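Local coordinates for carboxysome assembly protein CcmN (PDB 7D6C), which is required for carboxysome formation, binding the RuBisCO-binding protein CcmM through its N-terminal part and the shell protein CcmK2 through its C-terminal peptide, at residues 90-95 with 107-112; 51-56 with 72-77; 84-89 with 101-106; 43-48 with 66-71. One frame throughout, in Å; residues are numbered along the deposited sequence.

Contact 1: residues 90-95 with 107-112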
loop_
_atom_site.group_PDB
_atom_site.type_symbol
_atom_site.label_atom_id
_atom_site.label_comp_id
_atom_site.label_asym_id
_atom_site.label_seq_id
_atom_site.Cartn_x
_atom_site.Cartn_y
_atom_site.Cartn_z
ATOM N N GLN F 90 -11.181 -17.401 -7.129
ATOM C CA GLN F 90 -9.927 -17.662 -7.842
ATOM C C GLN F 90 -9.265 -16.408 -8.429
ATOM O O GLN F 90 -8.258 -16.515 -9.161
ATOM C CB GLN F 90 -10.122 -18.691 -8.964
ATOM C CG GLN F 90 -10.678 -20.018 -8.492
ATOM C CD GLN F 90 -9.610 -21.015 -8.104
ATOM O OE1 GLN F 90 -8.896 -20.815 -7.121
ATOM N NE2 GLN F 90 -9.528 -22.121 -8.841
ATOM N N ALA F 91 -9.761 -15.221 -8.109
ATOM C CA ALA F 91 -9.190 -13.996 -8.651
ATOM C C ALA F 91 -7.761 -13.754 -8.135
ATOM O O ALA F 91 -7.333 -14.322 -7.124
ATOM C CB ALA F 91 -10.090 -12.805 -8.306
ATOM N N CYS F 92 -7.031 -12.885 -8.853
ATOM C CA CYS F 92 -5.634 -12.537 -8.569
ATOM C C CYS F 92 -5.452 -11.034 -8.704
ATOM O O CYS F 92 -5.729 -10.476 -9.772
ATOM C CB CYS F 92 -4.675 -13.214 -9.535
ATOM S SG CYS F 92 -4.814 -14.939 -9.611
ATOM N N LEU F 93 -4.938 -10.385 -7.661
ATOM C CA LEU F 93 -4.837 -8.931 -7.618
ATOM C C LEU F 93 -3.370 -8.536 -7.509
ATOM O O LEU F 93 -2.724 -8.816 -6.491
ATOM C CB LEU F 93 -5.631 -8.372 -6.446
ATOM C CG LEU F 93 -7.106 -8.742 -6.318
ATOM C CD1 LEU F 93 -7.745 -7.790 -5.314
ATOM C CD2 LEU F 93 -7.780 -8.654 -7.643
ATOM N N GLY F 94 -2.855 -7.871 -8.549
ATOM C CA GLY F 94 -1.464 -7.468 -8.552
ATOM C C GLY F 94 -1.128 -6.562 -7.384
ATOM O O GLY F 94 -1.997 -5.963 -6.757
ATOM N N ALA F 95 0.166 -6.484 -7.085
ATOM C CA ALA F 95 0.659 -5.565 -6.066
ATOM C C ALA F 95 0.096 -4.161 -6.256
ATOM O O ALA F 95 0.020 -3.640 -7.374
ATOM C CB ALA F 95 2.189 -5.520 -6.097
ATOM N N GLY F 107 -12.041 -15.435 -11.173
ATOM C CA GLY F 107 -10.937 -15.692 -12.074
ATOM C C GLY F 107 -10.321 -14.464 -12.708
ATOM O O GLY F 107 -9.328 -14.598 -13.437
ATOM N N GLY F 108 -10.874 -13.277 -12.464
ATOM C CA GLY F 108 -10.309 -12.078 -13.039
ATOM C C GLY F 108 -8.972 -11.740 -12.413
ATOM O O GLY F 108 -8.711 -12.035 -11.251
ATOM N N VAL F 109 -8.104 -11.118 -13.201
ATOM C CA VAL F 109 -6.748 -10.795 -12.772
ATOM C C VAL F 109 -6.489 -9.303 -12.955
ATOM O O VAL F 109 -6.813 -8.727 -13.995
ATOM C CB VAL F 109 -5.709 -11.631 -13.545
ATOM C CG1 VAL F 109 -4.295 -11.316 -13.053
ATOM C CG2 VAL F 109 -6.020 -13.104 -13.393
ATOM N N THR F 110 -5.876 -8.685 -11.954
ATOM C CA THR F 110 -5.628 -7.250 -11.933
ATOM C C THR F 110 -4.152 -6.910 -12.067
ATOM O O THR F 110 -3.331 -7.387 -11.277
ATOM C CB THR F 110 -6.173 -6.642 -10.645
ATOM O OG1 THR F 110 -7.612 -6.636 -10.677
ATOM C CG2 THR F 110 -5.602 -5.287 -10.422
ATOM N N ALA F 111 -3.837 -6.034 -13.024
ATOM C CA ALA F 111 -2.453 -5.617 -13.225
ATOM C C ALA F 111 -1.962 -4.859 -12.003
ATOM O O ALA F 111 -2.713 -4.077 -11.417
ATOM C CB ALA F 111 -2.303 -4.727 -14.456
ATOM N N PRO F 112 -0.722 -5.074 -11.589
ATOM C CA PRO F 112 -0.186 -4.327 -10.452
ATOM C C PRO F 112 -0.341 -2.827 -10.667
ATOM O O PRO F 112 -0.253 -2.328 -11.791
ATOM C CB PRO F 112 1.282 -4.760 -10.411
ATOM C CG PRO F 112 1.526 -5.460 -11.720
ATOM C CD PRO F 112 0.239 -6.052 -12.114
#
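Cys-92 and Thr-110 carry the backbone pairing, a parallel ladder of three hydrogen bonds between segments whose end-to-end directions differ by 2°. Cys-92 N donates to Gly-108 O over 3.0 Å, in the plane of that carbonyl. Thr-110 N meets Cys-92 O at 2.8 Å, nearly head-on to the carbonyl, and Gly-94 N reaches Thr-110 O at 2.8 Å from a position tilted 26° out of the carbonyl plane. A C-H contact adds to the ladder: Val-109 CA is 3.2 Å from Cys-92 O, which thus meets both an N-H and a C-H.

Side chains meet on both faces. The Cys-92/Val-109 pair is apolar, Cys-92 CB approaching Val-109 CG1 at 4.0 Å; CG1 lies anti to the backbone N (chi1 -178°), which turns both methyls of the valine toward the cysteine CB. On the face of Leu-93 and Thr-110 a methyl meets a hydroxyl at a slant, Leu-93 CD2 being 3.6 Å from Thr-110 OG1. Beyond the ladder the backbones draw together, with Gly-94 CA 3.9 Å from Pro-112 CA, at a point where glycine places no side chain between them.

Val-109 also packs on Leu-115 of the second subunit, and Pro-112 on its Gly-113. Short parallel strands stacked coil on coil, each running into a turn, are typical of the left-handed parallel beta-helix of hexapeptide-repeat proteins.

Contact 2: residues 51-56 with 72-77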
loop_
_atom_site.group_PDB
_atom_site.type_symbol
_atom_site.label_atom_id
_atom_site.label_comp_id
_atom_site.label_asym_id
_atom_site.label_seq_id
_atom_site.Cartn_x
_atom_site.Cartn_y
_atom_site.Cartn_z
ATOM N N GLY F 51 -9.015 -20.614 1.551
ATOM C CA GLY F 51 -7.831 -20.685 0.719
ATOM C C GLY F 51 -7.284 -19.357 0.256
ATOM O O GLY F 51 -6.307 -19.340 -0.499
ATOM N N VAL F 52 -7.882 -18.252 0.689
ATOM C CA VAL F 52 -7.391 -16.920 0.385
ATOM C C VAL F 52 -6.031 -16.640 1.011
ATOM O O VAL F 52 -5.719 -17.087 2.122
ATOM C CB VAL F 52 -8.443 -15.901 0.851
ATOM C CG1 VAL F 52 -7.855 -14.486 0.913
ATOM C CG2 VAL F 52 -9.597 -15.922 -0.133
ATOM N N CYS F 53 -5.227 -15.860 0.283
ATOM C CA CYS F 53 -3.968 -15.301 0.759
ATOM C C CYS F 53 -4.011 -13.798 0.589
ATOM O O CYS F 53 -4.405 -13.309 -0.474
ATOM C CB CYS F 53 -2.803 -15.856 -0.028
ATOM S SG CYS F 53 -2.940 -17.608 -0.140
ATOM N N ILE F 54 -3.592 -13.071 1.619
ATOM C CA ILE F 54 -3.507 -11.619 1.566
ATOM C C ILE F 54 -2.077 -11.211 1.841
ATOM O O ILE F 54 -1.540 -11.488 2.922
ATOM C CB ILE F 54 -4.451 -10.956 2.568
ATOM C CG1 ILE F 54 -5.879 -11.537 2.395
ATOM C CG2 ILE F 54 -4.318 -9.413 2.451
ATOM C CD1 ILE F 54 -6.829 -11.146 3.472
ATOM N N GLY F 55 -1.484 -10.505 0.883
ATOM C CA GLY F 55 -0.084 -10.155 0.961
ATOM C C GLY F 55 0.226 -8.975 1.867
ATOM O O GLY F 55 -0.620 -8.143 2.208
ATOM N N LEU F 56 1.500 -8.938 2.245
ATOM C CA LEU F 56 2.101 -7.863 3.031
ATOM C C LEU F 56 1.518 -6.490 2.710
ATOM O O LEU F 56 1.311 -6.136 1.546
ATOM C CB LEU F 56 3.605 -7.856 2.752
ATOM C CG LEU F 56 4.382 -6.928 3.653
ATOM C CD1 LEU F 56 3.983 -7.243 5.091
ATOM C CD2 LEU F 56 5.872 -7.115 3.416
ATOM N N GLY F 72 -10.069 -18.865 -2.728
ATOM C CA GLY F 72 -8.943 -18.976 -3.618
ATOM C C GLY F 72 -8.516 -17.682 -4.250
ATOM O O GLY F 72 -7.540 -17.679 -5.018
ATOM N N ALA F 73 -9.217 -16.585 -3.974
ATOM C CA ALA F 73 -8.742 -15.280 -4.404
ATOM C C ALA F 73 -7.452 -14.973 -3.681
ATOM O O ALA F 73 -7.233 -15.420 -2.551
ATOM C CB ALA F 73 -9.765 -14.181 -4.125
ATOM N N LEU F 74 -6.584 -14.223 -4.357
ATOM C CA LEU F 74 -5.243 -13.923 -3.883
ATOM C C LEU F 74 -4.969 -12.437 -4.045
ATOM O O LEU F 74 -5.294 -11.845 -5.077
ATOM C CB LEU F 74 -4.207 -14.712 -4.668
ATOM C CG LEU F 74 -4.419 -16.210 -4.670
ATOM C CD1 LEU F 74 -3.694 -16.797 -5.839
ATOM C CD2 LEU F 74 -3.921 -16.774 -3.354
ATOM N N LEU F 75 -4.345 -11.840 -3.039
ATOM C CA LEU F 75 -4.019 -10.425 -3.054
ATOM C C LEU F 75 -2.518 -10.293 -2.873
ATOM O O LEU F 75 -1.978 -10.728 -1.849
ATOM C CB LEU F 75 -4.757 -9.688 -1.934
ATOM C CG LEU F 75 -6.181 -9.160 -2.119
ATOM C CD1 LEU F 75 -7.133 -10.258 -2.509
ATOM C CD2 LEU F 75 -6.614 -8.570 -0.800
ATOM N N ALA F 76 -1.842 -9.702 -3.861
ATOM C CA ALA F 76 -0.427 -9.399 -3.699
ATOM C C ALA F 76 -0.261 -8.321 -2.641
ATOM O O ALA F 76 -1.233 -7.786 -2.105
ATOM C CB ALA F 76 0.192 -8.952 -5.019
ATOM N N ALA F 77 0.991 -7.990 -2.342
ATOM C CA ALA F 77 1.274 -7.010 -1.302
ATOM C C ALA F 77 0.614 -5.666 -1.602
ATOM O O ALA F 77 0.441 -5.275 -2.762
ATOM C CB ALA F 77 2.784 -6.822 -1.158
#
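Leu-74 leans across toward Cys-53 on one face of the sheet, its CD2 methyl lying 3.5 Å from Cys-53 SG and nearly as close to the cysteine CB. Both side chains set out with their gamma atom anti to the carbonyl carbon (chi1 -48° for Cys-53, -55° for Leu-74), and it is only the CD2 branch of the leucine that closes the distance. This pair faces the second subunit, where Cys-53 packs on His-61 and Leu-74 on Val-82.

On the reverse face Ile-54 and Leu-75 lie side by side and point the same way, touching branch to branch with Ile-54 CG2 4.1 Å from Leu-75 CD2. Such stacking of like residues in successive coils builds the interior of a left-handed parallel beta-helix, here the N-terminal domain of CcmN; Leu-75 continues inward onto Ile-69, and Ile-54 onto Val-36.

Val-52 comes before the strand and meets the backbone more than a side chain, its CG2 standing 3.4 Å from Ala-73 O. At the other end, Leu-56 and Ala-77 touch through their CB atoms at 4.1 Å, while the rest of the leucine leads away to Leu-10 and Pro-13.

The backbone fixes this register with two hydrogen bonds. Leu-75 N donates to Cys-53 O over 3.0 Å, and Gly-55 N to Leu-75 O over 2.8 Å. In the second, the donor is tilted 29° from the carbonyl plane, where the chain starts to turn and Gly-55 passes close to Ala-77.

Contact 3: residues 84-89 with 101-106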
loop_
_atom_site.group_PDB
_atom_site.type_symbol
_atom_site.label_atom_id
_atom_site.label_comp_id
_atom_site.label_asym_id
_atom_site.label_seq_id
_atom_site.Cartn_x
_atom_site.Cartn_y
_atom_site.Cartn_z
ATOM N N GLN F 84 -17.465 -1.206 -0.633
ATOM C CA GLN F 84 -17.964 -2.577 -0.582
ATOM C C GLN F 84 -17.539 -3.271 -1.865
ATOM O O GLN F 84 -17.710 -2.722 -2.958
ATOM C CB GLN F 84 -19.503 -2.745 -0.436
ATOM C CG GLN F 84 -20.150 -1.887 0.613
ATOM C CD GLN F 84 -21.024 -0.841 -0.044
ATOM O OE1 GLN F 84 -21.775 -1.192 -0.970
ATOM N NE2 GLN F 84 -20.722 0.447 0.203
ATOM N N SER F 85 -17.028 -4.491 -1.734
ATOM C CA SER F 85 -16.397 -5.179 -2.846
ATOM C C SER F 85 -16.602 -6.680 -2.676
ATOM O O SER F 85 -16.617 -7.191 -1.548
ATOM C CB SER F 85 -14.900 -4.828 -2.901
ATOM O OG SER F 85 -14.185 -5.585 -3.865
ATOM N N ILE F 86 -16.787 -7.378 -3.789
ATOM C CA ILE F 86 -16.793 -8.829 -3.806
ATOM C C ILE F 86 -15.733 -9.245 -4.798
ATOM O O ILE F 86 -15.835 -8.922 -5.987
ATOM C CB ILE F 86 -18.158 -9.399 -4.208
ATOM C CG1 ILE F 86 -19.257 -8.820 -3.326
ATOM C CG2 ILE F 86 -18.139 -10.916 -4.127
ATOM C CD1 ILE F 86 -20.565 -9.461 -3.560
ATOM N N VAL F 87 -14.704 -9.930 -4.324
ATOM C CA VAL F 87 -13.631 -10.382 -5.196
ATOM C C VAL F 87 -13.922 -11.831 -5.550
ATOM O O VAL F 87 -13.984 -12.696 -4.665
ATOM C CB VAL F 87 -12.252 -10.212 -4.540
ATOM C CG1 VAL F 87 -11.155 -10.527 -5.549
ATOM C CG2 VAL F 87 -12.104 -8.798 -4.028
ATOM N N GLY F 88 -14.123 -12.080 -6.847
ATOM C CA GLY F 88 -14.509 -13.373 -7.366
ATOM C C GLY F 88 -13.704 -14.569 -6.897
ATOM O O GLY F 88 -12.598 -14.444 -6.355
ATOM N N ARG F 89 -14.286 -15.750 -7.095
ATOM C CA ARG F 89 -13.589 -17.009 -6.860
ATOM C C ARG F 89 -12.325 -17.066 -7.731
ATOM O O ARG F 89 -12.370 -16.754 -8.922
ATOM C CB ARG F 89 -14.576 -18.141 -7.177
ATOM C CG ARG F 89 -14.283 -19.557 -6.689
ATOM C CD ARG F 89 -15.425 -20.509 -7.176
ATOM N NE ARG F 89 -15.004 -21.881 -7.514
ATOM C CZ ARG F 89 -15.829 -22.941 -7.630
ATOM N NH1 ARG F 89 -15.335 -24.137 -7.947
ATOM N NH2 ARG F 89 -17.146 -22.825 -7.453
ATOM N N ASN F 101 -15.174 0.611 -3.997
ATOM C CA ASN F 101 -16.575 0.327 -4.325
ATOM C C ASN F 101 -16.690 -0.365 -5.689
ATOM O O ASN F 101 -17.595 -0.078 -6.472
ATOM C CB ASN F 101 -17.432 1.603 -4.289
ATOM C CG ASN F 101 -17.623 2.173 -2.870
ATOM O OD1 ASN F 101 -17.956 1.446 -1.934
ATOM N ND2 ASN F 101 -17.425 3.493 -2.720
ATOM N N THR F 102 -15.754 -1.273 -5.988
ATOM C CA THR F 102 -15.764 -2.029 -7.239
ATOM C C THR F 102 -15.346 -3.480 -6.982
ATOM O O THR F 102 -14.477 -3.744 -6.141
ATOM C CB THR F 102 -14.840 -1.383 -8.304
ATOM O OG1 THR F 102 -13.647 -0.892 -7.685
ATOM C CG2 THR F 102 -15.520 -0.213 -9.009
ATOM N N SER F 103 -15.968 -4.415 -7.712
ATOM C CA SER F 103 -15.856 -5.860 -7.487
ATOM C C SER F 103 -15.157 -6.553 -8.656
ATOM O O SER F 103 -15.037 -6.010 -9.753
ATOM C CB SER F 103 -17.246 -6.486 -7.285
ATOM O OG SER F 103 -18.048 -5.752 -6.377
ATOM N N ILE F 104 -14.726 -7.792 -8.441
ATOM C CA ILE F 104 -13.972 -8.532 -9.451
ATOM C C ILE F 104 -14.685 -9.843 -9.769
ATOM O O ILE F 104 -14.991 -10.642 -8.868
ATOM C CB ILE F 104 -12.523 -8.794 -9.003
ATOM C CG1 ILE F 104 -11.809 -7.464 -8.763
ATOM C CG2 ILE F 104 -11.772 -9.638 -10.039
ATOM C CD1 ILE F 104 -11.715 -6.611 -10.015
ATOM N N GLU F 105 -14.946 -10.050 -11.057
ATOM C CA GLU F 105 -15.391 -11.335 -11.588
ATOM C C GLU F 105 -14.486 -12.469 -11.106
ATOM O O GLU F 105 -13.264 -12.311 -10.980
ATOM C CB GLU F 105 -15.399 -11.242 -13.127
ATOM C CG GLU F 105 -14.023 -10.790 -13.754
ATOM C CD GLU F 105 -13.756 -9.252 -13.669
ATOM O OE1 GLU F 105 -14.516 -8.529 -12.973
ATOM O OE2 GLU F 105 -12.762 -8.765 -14.268
ATOM N N ALA F 106 -15.091 -13.617 -10.816
ATOM C CA ALA F 106 -14.303 -14.813 -10.551
ATOM C C ALA F 106 -13.213 -14.978 -11.607
ATOM O O ALA F 106 -13.412 -14.661 -12.781
ATOM C CB ALA F 106 -15.203 -16.044 -10.521
#
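Ser-85 reaches across to Thr-102 with its hydroxyl, OG donating to Thr-102 O over 2.9 Å from 32° outside the carbonyl plane. With OG set opposite the backbone N (chi1 173°), the hydroxyl extends toward the neighbouring coil. Next along, Ile-86 N makes a weak hydrogen bond of 3.3 Å to Ser-103 OG. Side-chain hydroxyls therefore serve where a regular ladder would pair Ile-86 N with Thr-102 O, atoms that here stand 4.9 Å apart. Backbone pairing takes over afterwards: Ile-104 N donates to Ile-86 O at 2.9 Å and Gly-88 N to Ile-104 O at 2.6 Å, framing the single bridge between Val-87 and Ile-104. The side chains of these two lie alongside each other, Val-87 CG1 being 4.1 Å from Ile-104 CB.

At the start of the contact, Asn-101 OD1 accepts from Gln-84 N at 3.0 Å. The two side-chain amides are turned 58° against each other, and the glutamine's NE2 is held by a different partner, Arg-63 O.

A second shell sets these groups in place. Strand 66-69 bonds to Ser-85 and Val-87 on their other side, through the backbone of Ala-66 and Ile-68, while Ile-69 packs against Val-87. Leu-99 lies against both Ser-85 and Ile-104, and Ala-91 also touches Ile-104. No other chain of the assembly touches this pair of segments. Here 101-106, without regular strand, continues past strand 85-87 the C-terminal end of one face of a left-handed parallel beta-helix.

Contact 4: residues 43-48 with 66-71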
loop_
_atom_site.group_PDB
_atom_site.type_symbol
_atom_site.label_atom_id
_atom_site.label_comp_id
_atom_site.label_asym_id
_atom_site.label_seq_id
_atom_site.Cartn_x
_atom_site.Cartn_y
_atom_site.Cartn_z
ATOM N N ASP F 43 -21.433 -0.302 10.498
ATOM C CA ASP F 43 -22.420 -0.724 9.515
ATOM C C ASP F 43 -21.873 -1.752 8.532
ATOM O O ASP F 43 -22.392 -1.870 7.417
ATOM C CB ASP F 43 -22.926 0.495 8.745
ATOM C CG ASP F 43 -21.811 1.209 7.996
ATOM O OD1 ASP F 43 -20.703 1.401 8.572
ATOM O OD2 ASP F 43 -22.048 1.566 6.825
ATOM N N SER F 44 -20.842 -2.497 8.911
ATOM C CA SER F 44 -20.024 -3.125 7.890
ATOM C C SER F 44 -19.292 -4.332 8.454
ATOM O O SER F 44 -19.032 -4.430 9.663
ATOM C CB SER F 44 -19.031 -2.111 7.314
ATOM O OG SER F 44 -19.708 -1.191 6.473
ATOM N N ARG F 45 -18.935 -5.238 7.540
ATOM C CA ARG F 45 -18.207 -6.443 7.893
ATOM C C ARG F 45 -17.289 -6.844 6.745
ATOM O O ARG F 45 -17.544 -6.526 5.578
ATOM C CB ARG F 45 -19.165 -7.590 8.198
ATOM C CG ARG F 45 -20.053 -7.874 7.008
ATOM C CD ARG F 45 -20.816 -9.164 7.119
ATOM N NE ARG F 45 -21.753 -9.215 6.007
ATOM C CZ ARG F 45 -21.725 -10.139 5.052
ATOM N NH1 ARG F 45 -20.810 -11.113 5.109
ATOM N NH2 ARG F 45 -22.615 -10.092 4.045
ATOM N N ILE F 46 -16.240 -7.596 7.088
ATOM C CA ILE F 46 -15.334 -8.195 6.114
ATOM C C ILE F 46 -15.516 -9.705 6.172
ATOM O O ILE F 46 -15.612 -10.279 7.261
ATOM C CB ILE F 46 -13.871 -7.786 6.404
ATOM C CG1 ILE F 46 -13.656 -6.312 6.043
ATOM C CG2 ILE F 46 -12.867 -8.682 5.645
ATOM C CD1 ILE F 46 -12.304 -5.748 6.485
ATOM N N GLU F 47 -15.583 -10.341 5.009
ATOM C CA GLU F 47 -15.758 -11.785 4.894
ATOM C C GLU F 47 -14.742 -12.325 3.899
ATOM O O GLU F 47 -14.707 -11.872 2.751
ATOM C CB GLU F 47 -17.186 -12.137 4.455
ATOM C CG GLU F 47 -17.539 -13.631 4.394
ATOM C CD GLU F 47 -18.970 -13.907 3.864
ATOM O OE1 GLU F 47 -19.823 -12.988 3.876
ATOM O OE2 GLU F 47 -19.245 -15.052 3.432
ATOM N N ILE F 48 -13.924 -13.287 4.338
ATOM C CA ILE F 48 -12.839 -13.848 3.534
ATOM C C ILE F 48 -13.021 -15.361 3.469
ATOM O O ILE F 48 -13.084 -16.012 4.507
ATOM C CB ILE F 48 -11.459 -13.496 4.123
ATOM C CG1 ILE F 48 -11.276 -11.982 4.216
ATOM C CG2 ILE F 48 -10.318 -14.146 3.359
ATOM C CD1 ILE F 48 -10.305 -11.601 5.271
ATOM N N ALA F 66 -20.341 -4.666 2.927
ATOM C CA ALA F 66 -19.413 -5.762 3.147
ATOM C C ALA F 66 -18.328 -5.779 2.079
ATOM O O ALA F 66 -18.544 -5.373 0.934
ATOM C CB ALA F 66 -20.138 -7.112 3.153
ATOM N N ILE F 67 -17.161 -6.272 2.464
ATOM C CA ILE F 67 -16.159 -6.727 1.512
ATOM C C ILE F 67 -16.097 -8.237 1.645
ATOM O O ILE F 67 -16.014 -8.757 2.762
ATOM C CB ILE F 67 -14.785 -6.080 1.765
ATOM C CG1 ILE F 67 -14.928 -4.548 1.803
ATOM C CG2 ILE F 67 -13.810 -6.518 0.710
ATOM C CD1 ILE F 67 -13.649 -3.797 1.973
ATOM N N ILE F 68 -16.193 -8.942 0.526
ATOM C CA ILE F 68 -16.183 -10.396 0.532
ATOM C C ILE F 68 -15.100 -10.845 -0.432
ATOM O O ILE F 68 -15.223 -10.649 -1.649
ATOM C CB ILE F 68 -17.543 -10.998 0.145
ATOM C CG1 ILE F 68 -18.593 -10.682 1.208
ATOM C CG2 ILE F 68 -17.429 -12.499 -0.054
ATOM C CD1 ILE F 68 -19.965 -10.470 0.642
ATOM N N ILE F 69 -14.044 -11.437 0.103
ATOM C CA ILE F 69 -13.000 -12.053 -0.705
ATOM C C ILE F 69 -13.381 -13.519 -0.812
ATOM O O ILE F 69 -13.390 -14.240 0.188
ATOM C CB ILE F 69 -11.608 -11.870 -0.077
ATOM C CG1 ILE F 69 -11.451 -10.448 0.458
ATOM C CG2 ILE F 69 -10.487 -12.220 -1.069
ATOM C CD1 ILE F 69 -11.831 -9.393 -0.554
ATOM N N GLN F 70 -13.723 -13.954 -2.013
ATOM C CA GLN F 70 -14.217 -15.315 -2.157
ATOM C C GLN F 70 -13.048 -16.295 -2.256
ATOM O O GLN F 70 -11.876 -15.903 -2.286
ATOM C CB GLN F 70 -15.148 -15.395 -3.355
ATOM C CG GLN F 70 -16.273 -14.388 -3.221
ATOM C CD GLN F 70 -17.569 -14.898 -3.767
ATOM O OE1 GLN F 70 -17.686 -15.128 -4.979
ATOM N NE2 GLN F 70 -18.556 -15.106 -2.881
ATOM N N ALA F 71 -13.378 -17.586 -2.281
ATOM C CA ALA F 71 -12.372 -18.617 -2.052
ATOM C C ALA F 71 -11.321 -18.638 -3.147
ATOM O O ALA F 71 -11.628 -18.473 -4.336
ATOM C CB ALA F 71 -13.020 -19.983 -1.966
#
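Arg-45 starts the pairing, its O accepting from Ile-67 N at 3.1 Å. With CG between the backbone N and carbonyl carbon (chi1 59°) and the chain extended to NE, its guanidinium has Ala-66 CB over one face, 3.7 Å above the plane and offset toward the rim. The carboxylate of Glu-47 lies in that plane at the guanidinium edge, forming a salt bridge between NH1 and OE1 whose very short modelled length is doubtful.

Ile-46 turns to the opposite face and meets Ile-67, CG1 to CB, at 4.4 Å. Glu-47 gives its N to Ile-67 O at 2.8 Å and takes Ile-69 N on its O, also at 2.8 Å. Its side chain, extended with chi1 -176°, runs alongside Ile-68, bringing OE1 3.7 Å from Ile-68 CG1. Ile-48 then lies beside Ile-69, their CG1 atoms 4.1 Å apart.

The strand axes run 8° apart at 4.6 Å, as in stacked coils of a beta-helix. Strand 23-24 borders 45-48 and strand 85-87 borders 66-69 in the same sheet, while Ile-46 and Ile-67 face inward onto Ile-60 and Ala-62 of strand 59-63.

From the N terminus, contact 4 closes first, joining 43-48 to 66-71 across one coil. Contact 2 opens inside it, at 51-56, and closes after it, at 72-77, so the two cross. The same pattern returns one coil pair later: contact 3 (84-89 with 101-106) crosses contact 1 (90-95 with 107-112), and both follow the first two in series. Contacts 4 and 3 belong to one face of the beta-helix and are joined where Ile-68 bonds to Ser-85 and Val-87. Contacts 2 and 1 share another face, joined by Ala-91 with Leu-74 and Leu-93 with Ala-76, and both border the second subunit.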